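Local coordinates for protein toxin 2A (Paenibacillus larvae, PDB 5URP) that is an ADP-ribosyltransferase toxin and virulence factor that probably transfers ADP-ribose from NAD+ to proteins of its host, at residues K34-S42 with K94-T102; L168-V179 with E190-Y199. All coordinates share one frame; numbering follows the deposited sequence.

Contact 1 of 2, residues K34-S42 with K94-T102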
loop_
_atom_site.group_PDB
_atom_site.type_symbol
_atom_site.label_atom_id
_atom_site.label_comp_id
_atom_site.label_asym_id
_atom_site.label_seq_id
_atom_site.Cartn_x
_atom_site.Cartn_y
_atom_site.Cartn_z
ATOM N N LYS A 34 11.754 -5.673 10.372
ATOM C CA LYS A 34 11.607 -7.100 10.140
ATOM C C LYS A 34 11.277 -7.844 11.439
ATOM O O LYS A 34 10.411 -8.729 11.455
ATOM C CB LYS A 34 12.887 -7.603 9.497
ATOM C CG LYS A 34 12.773 -8.768 8.570
ATOM C CD LYS A 34 14.066 -8.888 7.761
ATOM C CE LYS A 34 14.559 -10.325 7.661
ATOM N NZ LYS A 34 13.725 -11.170 6.759
ATOM N N LYS A 35 11.935 -7.487 12.545
ATOM C CA LYS A 35 11.649 -8.150 13.821
ATOM C C LYS A 35 10.210 -7.917 14.275
ATOM O O LYS A 35 9.559 -8.836 14.806
ATOM C CB LYS A 35 12.624 -7.655 14.894
ATOM C CG LYS A 35 12.266 -8.086 16.328
ATOM C CD LYS A 35 13.417 -7.832 17.315
ATOM C CE LYS A 35 13.128 -8.452 18.682
ATOM N NZ LYS A 35 12.851 -9.933 18.608
ATOM N N TRP A 36 9.716 -6.682 14.129
ATOM C CA TRP A 36 8.352 -6.345 14.528
ATOM C C TRP A 36 7.348 -7.067 13.655
ATOM O O TRP A 36 6.377 -7.658 14.154
ATOM C CB TRP A 36 8.144 -4.837 14.437
ATOM C CG TRP A 36 6.775 -4.370 14.795
ATOM C CD1 TRP A 36 6.359 -3.923 16.024
ATOM C CD2 TRP A 36 5.633 -4.280 13.930
ATOM N NE1 TRP A 36 5.036 -3.560 15.972
ATOM C CE2 TRP A 36 4.561 -3.776 14.709
ATOM C CE3 TRP A 36 5.407 -4.582 12.583
ATOM C CZ2 TRP A 36 3.291 -3.561 14.180
ATOM C CZ3 TRP A 36 4.142 -4.377 12.063
ATOM C CH2 TRP A 36 3.106 -3.859 12.853
ATOM N N GLY A 37 7.574 -7.042 12.340
ATOM C CA GLY A 37 6.625 -7.658 11.430
ATOM C C GLY A 37 6.523 -9.156 11.629
ATOM O O GLY A 37 5.432 -9.728 11.573
ATOM N N LYS A 38 7.655 -9.810 11.882
ATOM C CA LYS A 38 7.643 -11.256 12.086
ATOM C C LYS A 38 6.823 -11.660 13.309
ATOM O O LYS A 38 6.234 -12.741 13.319
ATOM C CB LYS A 38 9.058 -11.785 12.219
ATOM C CG LYS A 38 9.815 -11.824 10.920
ATOM C CD LYS A 38 11.217 -12.325 11.145
ATOM C CE LYS A 38 12.029 -12.344 9.869
ATOM N NZ LYS A 38 13.474 -12.567 10.142
ATOM N N LYS A 39 6.768 -10.811 14.339
ATOM C CA LYS A 39 5.916 -11.099 15.493
ATOM C C LYS A 39 4.444 -11.058 15.111
ATOM O O LYS A 39 3.652 -11.882 15.582
ATOM C CB LYS A 39 6.192 -10.099 16.610
ATOM C CG LYS A 39 7.520 -10.307 17.294
ATOM C CD LYS A 39 7.704 -9.267 18.366
ATOM C CE LYS A 39 9.123 -9.242 18.880
ATOM N NZ LYS A 39 9.113 -8.848 20.330
ATOM N N GLU A 40 4.061 -10.091 14.278
ATOM C CA GLU A 40 2.702 -10.050 13.760
ATOM C C GLU A 40 2.424 -11.266 12.873
ATOM O O GLU A 40 1.363 -11.894 12.996
ATOM C CB GLU A 40 2.477 -8.718 13.020
ATOM C CG GLU A 40 2.466 -7.457 13.965
ATOM C CD GLU A 40 1.059 -7.072 14.520
ATOM O OE1 GLU A 40 0.044 -7.435 13.894
ATOM O OE2 GLU A 40 0.976 -6.370 15.563
ATOM N N TYR A 41 3.383 -11.641 12.002
ATOM C CA TYR A 41 3.167 -12.790 11.117
ATOM C C TYR A 41 3.085 -14.084 11.918
ATOM O O TYR A 41 2.278 -14.965 11.600
ATOM C CB TYR A 41 4.268 -12.922 10.038
ATOM C CG TYR A 41 4.030 -14.138 9.148
ATOM C CD1 TYR A 41 3.033 -14.125 8.194
ATOM C CD2 TYR A 41 4.742 -15.324 9.318
ATOM C CE1 TYR A 41 2.745 -15.229 7.424
ATOM C CE2 TYR A 41 4.474 -16.453 8.518
ATOM C CZ TYR A 41 3.454 -16.391 7.588
ATOM O OH TYR A 41 3.116 -17.477 6.799
ATOM N N SER A 42 3.924 -14.220 12.948
ATOM C CA SER A 42 3.946 -15.457 13.718
ATOM C C SER A 42 2.568 -15.767 14.284
ATOM O O SER A 42 2.155 -16.931 14.341
ATOM C CB SER A 42 4.984 -15.348 14.832
ATOM O OG SER A 42 5.019 -16.533 15.594
ATOM N N LYS A 94 -8.107 -12.152 9.438
ATOM C CA LYS A 94 -7.578 -12.966 10.517
ATOM C C LYS A 94 -6.447 -12.289 11.288
ATOM O O LYS A 94 -5.827 -12.935 12.137
ATOM C CB LYS A 94 -7.079 -14.298 9.975
ATOM C CG LYS A 94 -8.148 -15.094 9.252
ATOM C CD LYS A 94 -7.640 -16.471 8.920
ATOM C CE LYS A 94 -8.706 -17.301 8.237
ATOM N NZ LYS A 94 -8.244 -18.686 7.945
ATOM N N THR A 95 -6.144 -11.035 11.019
ATOM C CA THR A 95 -5.138 -10.394 11.841
ATOM C C THR A 95 -5.545 -8.960 12.126
ATOM O O THR A 95 -6.415 -8.388 11.478
ATOM C CB THR A 95 -3.756 -10.522 11.200
ATOM O OG1 THR A 95 -2.731 -10.165 12.156
ATOM C CG2 THR A 95 -3.701 -9.697 9.912
ATOM N N LYS A 96 -4.975 -8.434 13.194
ATOM C CA LYS A 96 -5.323 -7.134 13.739
ATOM C C LYS A 96 -4.034 -6.562 14.303
ATOM O O LYS A 96 -3.309 -7.271 15.005
ATOM C CB LYS A 96 -6.388 -7.254 14.852
ATOM C CG LYS A 96 -7.787 -6.844 14.457
ATOM C CD LYS A 96 -8.690 -6.737 15.665
ATOM C CE LYS A 96 -9.951 -5.988 15.335
ATOM N NZ LYS A 96 -10.970 -6.922 14.780
ATOM N N LEU A 97 -3.754 -5.300 14.013
ATOM C CA LEU A 97 -2.530 -4.691 14.521
ATOM C C LEU A 97 -2.630 -4.491 16.022
ATOM O O LEU A 97 -3.622 -3.951 16.512
ATOM C CB LEU A 97 -2.265 -3.339 13.866
ATOM C CG LEU A 97 -1.934 -3.403 12.381
ATOM C CD1 LEU A 97 -1.694 -1.983 11.890
ATOM C CD2 LEU A 97 -0.730 -4.311 12.136
ATOM N N LYS A 98 -1.575 -4.905 16.734
ATOM C CA LYS A 98 -1.452 -4.605 18.156
ATOM C C LYS A 98 -1.088 -3.145 18.400
ATOM O O LYS A 98 -1.487 -2.575 19.416
ATOM C CB LYS A 98 -0.395 -5.517 18.805
ATOM C CG LYS A 98 -0.282 -5.326 20.322
ATOM C CD LYS A 98 0.628 -6.355 20.984
ATOM C CE LYS A 98 1.100 -5.867 22.362
ATOM N NZ LYS A 98 1.629 -6.957 23.254
ATOM N N ASP A 99 -0.337 -2.525 17.491
ATOM C CA ASP A 99 0.064 -1.131 17.632
ATOM C C ASP A 99 -0.292 -0.389 16.357
ATOM O O ASP A 99 -0.315 -0.983 15.284
ATOM C CB ASP A 99 1.572 -0.969 17.857
ATOM C CG ASP A 99 2.161 -2.023 18.771
ATOM O OD1 ASP A 99 1.884 -1.960 19.984
ATOM O OD2 ASP A 99 2.937 -2.885 18.270
ATOM N N SER A 100 -0.472 0.929 16.456
ATOM C CA SER A 100 -0.589 1.711 15.234
ATOM C C SER A 100 0.778 1.791 14.567
ATOM O O SER A 100 1.808 1.830 15.242
ATOM C CB SER A 100 -1.091 3.116 15.498
ATOM O OG SER A 100 -2.286 3.064 16.297
ATOM N N VAL A 101 0.776 1.844 13.237
ATOM C CA VAL A 101 2.045 1.786 12.509
ATOM C C VAL A 101 1.952 2.607 11.243
ATOM O O VAL A 101 0.902 2.686 10.602
ATOM C CB VAL A 101 2.431 0.323 12.197
ATOM C CG1 VAL A 101 1.593 -0.237 11.148
ATOM C CG2 VAL A 101 3.905 0.217 11.833
ATOM N N THR A 102 3.101 3.172 10.864
ATOM C CA THR A 102 3.254 3.907 9.626
ATOM C C THR A 102 3.818 2.966 8.567
ATOM O O THR A 102 4.749 2.205 8.843
ATOM C CB THR A 102 4.200 5.090 9.829
ATOM O OG1 THR A 102 3.669 5.952 10.831
ATOM C CG2 THR A 102 4.358 5.884 8.543
HETATM O O HOH W 1 -1.056 -8.222 11.654
HETATM O O HOH W 2 -1.085 -10.982 14.216
HETATM O O HOH W 3 2.857 -5.665 17.157
#

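Contact 2 of 2, residues L168-V179 with E190-Y199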
loop_
_atom_site.group_PDB
_atom_site.type_symbol
_atom_site.label_atom_id
_atom_site.label_comp_id
_atom_site.label_asym_id
_atom_site.label_seq_id
_atom_site.Cartn_x
_atom_site.Cartn_y
_atom_site.Cartn_z
ATOM N N LEU A 168 1.449 6.324 5.161
ATOM C CA LEU A 168 0.094 5.964 5.578
ATOM C C LEU A 168 0.105 5.483 7.015
ATOM O O LEU A 168 0.866 4.585 7.367
ATOM C CB LEU A 168 -0.437 4.878 4.637
ATOM C CG LEU A 168 -1.832 4.370 4.837
ATOM C CD1 LEU A 168 -2.787 5.463 4.416
ATOM C CD2 LEU A 168 -2.007 3.135 3.983
ATOM N N LYS A 169 -0.766 6.049 7.854
ATOM C CA LYS A 169 -0.868 5.607 9.234
ATOM C C LYS A 169 -1.991 4.585 9.319
ATOM O O LYS A 169 -3.084 4.843 8.819
ATOM C CB LYS A 169 -1.156 6.786 10.163
ATOM C CG LYS A 169 -0.107 7.881 10.099
ATOM C CD LYS A 169 -0.544 9.137 10.829
ATOM C CE LYS A 169 0.491 10.243 10.710
ATOM N NZ LYS A 169 0.003 11.535 11.268
ATOM N N ILE A 170 -1.708 3.420 9.891
ATOM C CA ILE A 170 -2.704 2.365 10.081
ATOM C C ILE A 170 -3.012 2.311 11.573
ATOM O O ILE A 170 -2.089 2.119 12.372
ATOM C CB ILE A 170 -2.223 0.979 9.612
ATOM C CG1 ILE A 170 -1.681 0.983 8.198
ATOM C CG2 ILE A 170 -3.376 -0.014 9.648
ATOM C CD1 ILE A 170 -0.955 -0.307 7.892
ATOM N N PRO A 171 -4.272 2.439 11.993
ATOM C CA PRO A 171 -4.565 2.464 13.429
ATOM C C PRO A 171 -4.486 1.096 14.084
ATOM O O PRO A 171 -4.724 0.060 13.462
ATOM C CB PRO A 171 -6.004 2.991 13.483
ATOM C CG PRO A 171 -6.606 2.631 12.165
ATOM C CD PRO A 171 -5.453 2.760 11.168
ATOM N N LYS A 172 -4.169 1.107 15.377
ATOM C CA LYS A 172 -4.219 -0.116 16.157
ATOM C C LYS A 172 -5.594 -0.751 15.984
ATOM O O LYS A 172 -6.609 -0.051 15.929
ATOM C CB LYS A 172 -3.938 0.184 17.636
ATOM C CG LYS A 172 -4.223 -0.988 18.609
ATOM C CD LYS A 172 -3.930 -0.576 20.032
ATOM C CE LYS A 172 -4.108 -1.742 20.991
ATOM N NZ LYS A 172 -3.310 -1.488 22.201
ATOM N N GLY A 173 -5.615 -2.080 15.905
ATOM C CA GLY A 173 -6.845 -2.805 15.645
ATOM C C GLY A 173 -7.190 -2.930 14.176
ATOM O O GLY A 173 -8.162 -3.622 13.834
ATOM N N GLY A 174 -6.452 -2.256 13.301
ATOM C CA GLY A 174 -6.733 -2.336 11.883
ATOM C C GLY A 174 -6.311 -3.663 11.297
ATOM O O GLY A 174 -5.464 -4.379 11.839
ATOM N N ASN A 175 -6.915 -4.010 10.161
ATOM C CA ASN A 175 -6.545 -5.238 9.456
ATOM C C ASN A 175 -5.393 -4.898 8.517
ATOM O O ASN A 175 -5.532 -4.047 7.641
ATOM C CB ASN A 175 -7.713 -5.823 8.658
ATOM C CG ASN A 175 -8.926 -6.240 9.525
ATOM O OD1 ASN A 175 -10.038 -5.780 9.282
ATOM N ND2 ASN A 175 -8.725 -7.142 10.483
ATOM N N ALA A 176 -4.267 -5.562 8.715
ATOM C CA ALA A 176 -3.102 -5.442 7.840
ATOM C C ALA A 176 -2.210 -6.618 8.164
ATOM O O ALA A 176 -2.032 -6.947 9.337
ATOM C CB ALA A 176 -2.383 -4.115 8.067
ATOM N N GLY A 177 -1.667 -7.261 7.127
ATOM C CA GLY A 177 -0.934 -8.492 7.308
ATOM C C GLY A 177 0.490 -8.339 6.852
ATOM O O GLY A 177 0.722 -7.848 5.743
ATOM N N TYR A 178 1.429 -8.793 7.668
ATOM C CA TYR A 178 2.844 -8.746 7.309
ATOM C C TYR A 178 3.131 -10.000 6.499
ATOM O O TYR A 178 3.174 -11.095 7.058
ATOM C CB TYR A 178 3.713 -8.692 8.554
ATOM C CG TYR A 178 5.178 -8.599 8.239
ATOM C CD1 TYR A 178 5.699 -7.448 7.663
ATOM C CD2 TYR A 178 6.035 -9.650 8.510
ATOM C CE1 TYR A 178 7.072 -7.339 7.368
ATOM C CE2 TYR A 178 7.418 -9.557 8.210
ATOM C CZ TYR A 178 7.910 -8.393 7.649
ATOM O OH TYR A 178 9.261 -8.310 7.380
ATOM N N VAL A 179 3.332 -9.847 5.183
ATOM C CA VAL A 179 3.415 -11.004 4.305
ATOM C C VAL A 179 4.844 -11.345 3.875
ATOM O O VAL A 179 5.015 -12.332 3.163
ATOM C CB VAL A 179 2.517 -10.833 3.057
ATOM C CG1 VAL A 179 1.024 -10.669 3.449
ATOM C CG2 VAL A 179 2.972 -9.673 2.185
ATOM N N GLU A 190 6.552 -6.198 3.181
ATOM C CA GLU A 190 5.222 -5.768 2.761
ATOM C C GLU A 190 4.172 -5.967 3.857
ATOM O O GLU A 190 4.075 -7.044 4.458
ATOM C CB GLU A 190 4.785 -6.517 1.508
ATOM C CG GLU A 190 3.394 -6.129 1.043
ATOM C CD GLU A 190 2.957 -6.734 -0.278
ATOM O OE1 GLU A 190 3.795 -7.244 -1.060
ATOM O OE2 GLU A 190 1.736 -6.688 -0.536
ATOM N N MET A 191 3.392 -4.919 4.078
ATOM C CA MET A 191 2.154 -4.969 4.855
ATOM C C MET A 191 1.020 -4.880 3.840
ATOM O O MET A 191 0.916 -3.894 3.097
ATOM C CB MET A 191 2.066 -3.826 5.868
ATOM C CG MET A 191 3.090 -3.839 6.947
ATOM S SD MET A 191 2.891 -5.194 8.118
ATOM C CE MET A 191 1.285 -4.841 8.770
ATOM N N LEU A 192 0.164 -5.894 3.811
ATOM C CA LEU A 192 -0.900 -5.971 2.827
ATOM C C LEU A 192 -2.201 -5.568 3.496
ATOM O O LEU A 192 -2.571 -6.157 4.514
ATOM C CB LEU A 192 -0.994 -7.383 2.271
ATOM C CG LEU A 192 -2.041 -7.652 1.199
ATOM C CD1 LEU A 192 -1.895 -6.723 0.021
ATOM C CD2 LEU A 192 -1.987 -9.105 0.741
ATOM N N LEU A 193 -2.865 -4.575 2.940
ATOM C CA LEU A 193 -4.131 -4.106 3.505
ATOM C C LEU A 193 -5.281 -4.590 2.630
ATOM O O LEU A 193 -5.127 -4.815 1.422
ATOM C CB LEU A 193 -4.168 -2.577 3.601
ATOM C CG LEU A 193 -3.458 -1.829 4.735
ATOM C CD1 LEU A 193 -3.143 -0.415 4.253
ATOM C CD2 LEU A 193 -4.246 -1.681 5.987
ATOM N N PRO A 194 -6.469 -4.740 3.216
ATOM C CA PRO A 194 -7.626 -5.223 2.469
ATOM C C PRO A 194 -7.952 -4.363 1.271
ATOM O O PRO A 194 -7.625 -3.173 1.227
ATOM C CB PRO A 194 -8.767 -5.137 3.504
ATOM C CG PRO A 194 -8.098 -5.169 4.827
ATOM C CD PRO A 194 -6.746 -4.561 4.651
ATOM N N ARG A 195 -8.592 -4.980 0.286
ATOM C CA ARG A 195 -9.171 -4.206 -0.795
ATOM C C ARG A 195 -10.277 -3.291 -0.259
ATOM O O ARG A 195 -10.812 -3.502 0.823
ATOM C CB ARG A 195 -9.696 -5.140 -1.883
ATOM C CG ARG A 195 -10.970 -5.892 -1.567
ATOM C CD ARG A 195 -11.231 -6.949 -2.633
ATOM N NE ARG A 195 -12.387 -7.770 -2.317
ATOM C CZ ARG A 195 -13.632 -7.509 -2.683
ATOM N NH1 ARG A 195 -13.937 -6.419 -3.386
ATOM N NH2 ARG A 195 -14.589 -8.351 -2.336
ATOM N N ASP A 196 -10.584 -2.254 -1.037
ATOM C CA ASP A 196 -11.538 -1.216 -0.671
ATOM C C ASP A 196 -11.120 -0.455 0.588
ATOM O O ASP A 196 -11.973 0.010 1.359
ATOM C CB ASP A 196 -12.933 -1.826 -0.505
ATOM C CG ASP A 196 -13.529 -2.300 -1.822
ATOM O OD1 ASP A 196 -13.288 -1.653 -2.856
ATOM O OD2 ASP A 196 -14.306 -3.283 -1.816
ATOM N N THR A 197 -9.814 -0.295 0.804
ATOM C CA THR A 197 -9.347 0.520 1.912
ATOM C C THR A 197 -9.633 1.991 1.639
ATOM O O THR A 197 -9.401 2.501 0.537
ATOM C CB THR A 197 -7.848 0.295 2.171
ATOM O OG1 THR A 197 -7.655 -0.973 2.815
ATOM C CG2 THR A 197 -7.266 1.390 3.072
ATOM N N LYS A 198 -10.140 2.661 2.666
ATOM C CA LYS A 198 -10.410 4.090 2.662
ATOM C C LYS A 198 -9.286 4.783 3.407
ATOM O O LYS A 198 -8.913 4.350 4.495
ATOM C CB LYS A 198 -11.744 4.393 3.361
ATOM C CG LYS A 198 -12.964 3.957 2.603
ATOM C CD LYS A 198 -14.196 4.163 3.479
ATOM C CE LYS A 198 -15.491 4.129 2.685
ATOM N NZ LYS A 198 -16.690 4.552 3.491
ATOM N N TYR A 199 -8.719 5.832 2.815
ATOM C CA TYR A 199 -7.694 6.578 3.519
ATOM C C TYR A 199 -7.881 8.066 3.277
ATOM O O TYR A 199 -8.211 8.503 2.171
ATOM C CB TYR A 199 -6.280 6.080 3.133
ATOM C CG TYR A 199 -5.878 6.069 1.677
ATOM C CD1 TYR A 199 -6.313 5.072 0.807
ATOM C CD2 TYR A 199 -4.982 7.003 1.195
ATOM C CE1 TYR A 199 -5.898 5.044 -0.522
ATOM C CE2 TYR A 199 -4.552 6.970 -0.125
ATOM C CZ TYR A 199 -5.017 5.999 -0.972
ATOM O OH TYR A 199 -4.584 5.991 -2.272
#

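Contact 1 of 2, residues K34-S42 with K94-T102
W36 turns its indole toward the loop that carries D99, and its NE1 donates to D99 OD2 over 3.2 Å. The N-H...O angle of 163° and an acceptor lying close to the ring plane show that the proton is aimed well. OD2 is approached on its anti side, slightly out of the carboxylate plane, with the ring and carboxylate planes turned 44° apart. The far end of the same indole packs on apolar groups: L97 CD2 meets CH2 at the ring edge, 3.9 Å away, and V101 CG2 comes in obliquely at 4.3 Å from CH2. One turn further along the helix, E40 lays its CG over one face of the W36 ring, offset toward the rim. A bend in the E40 chain at CB-CG (chi2 -90°) carries the carboxylate out to the loop, where K98 N donates to OE2 over 3.2 Å. That bond uses the syn lone pair of OE2, and two more bonds steady the carboxylate. Water 1 donates to E40 OE1 and also joins T95 OG1, both at 2.6 Å. Water 3 donates to E40 OE2 and to D99 OD2, which lie 4.8 Å apart; it probably eases the repulsion between two like charges. The E40 carbonyl is linked as well, through water 2 to T95 OG1. The contact thus combines a small apolar patch with a chain of direct and water-mediated bonds. Its role in the fold is to join helix 30-45 to the loop entering strand 101-107, an outermost strand of the five-stranded sheet, consistent with the helical layer that packs against the beta core in single-domain ADP-ribosyltransferase toxins.

Contact 2 of 2, residues L168-V179 with E190-Y199
M191 and Y178 cross at about a right angle, the sulfur SD lying 4.9 Å from the centroid of the Y178 ring and 81° off its normal. This is a Met-aromatic contact at the ring edge. Because the M191 chain folds back at both chi2 and chi3, its methyl CE swings round to A176 CB, 3.8 Å away. Three leucine and isoleucine tips form a second cluster, side-chain packing between the hairpin and the five-stranded sheet. L193 CD1 reaches L168 CD2 tip to tip at 3.7 Å, while L193 CD2 meets I170 CD1 in the same manner and also touches A176 CB. L168 uses its other methyl, CD1, on Y199 CB, the two side chains running at a right angle. Across the hairpin V179 slants past E190, with CG2 3.7 Å from E190 CB. Backbone bonds set the register of the hairpin: G177 and L192 form an antiparallel hydrogen-bonded pair, with L192 N to G177 O at 2.8 Å, and V179 N donates to E190 O at 3.0 Å. Y178 and M191 are the intervening non-hydrogen-bonded pair. E190 is extended, CG trans to its N (chi1 179°), and sends its carboxylate beyond the hairpin, where OE2 bonds S150 OG and OE1 a bound glycerol. S150 begins a Ser-Thr-Ser run on strand 149-152, and E190 ends a Gln-X-Glu signature. The hairpin 177-178/190-193 therefore probably presents the catalytic glutamate of the C3-like ADP-ribosyltransferase site.

How the contacts relate
Contacts 1 and 2 have centres about 10 Å apart and meet through backbone and packing. V101 O lies 2.8 Å from I170 N, a probable hydrogen bond that pairs strand 101-107 with its neighbour 164-170. L97 O and G173 N, also 2.8 Å apart, probably tie the loop of contact 1 to the turn at P171-G174 in the same way, and N175 ND2 reaches T95 O nearby. On the helix side, G37 O packs at 3.1 Å from Y178 CD2, so helix 30-45 touches the strand 177-178 that contact 2 pairs with 190-193. The likely active-site residue, E190, belongs to contact 2; contact 1 borders the same hairpin.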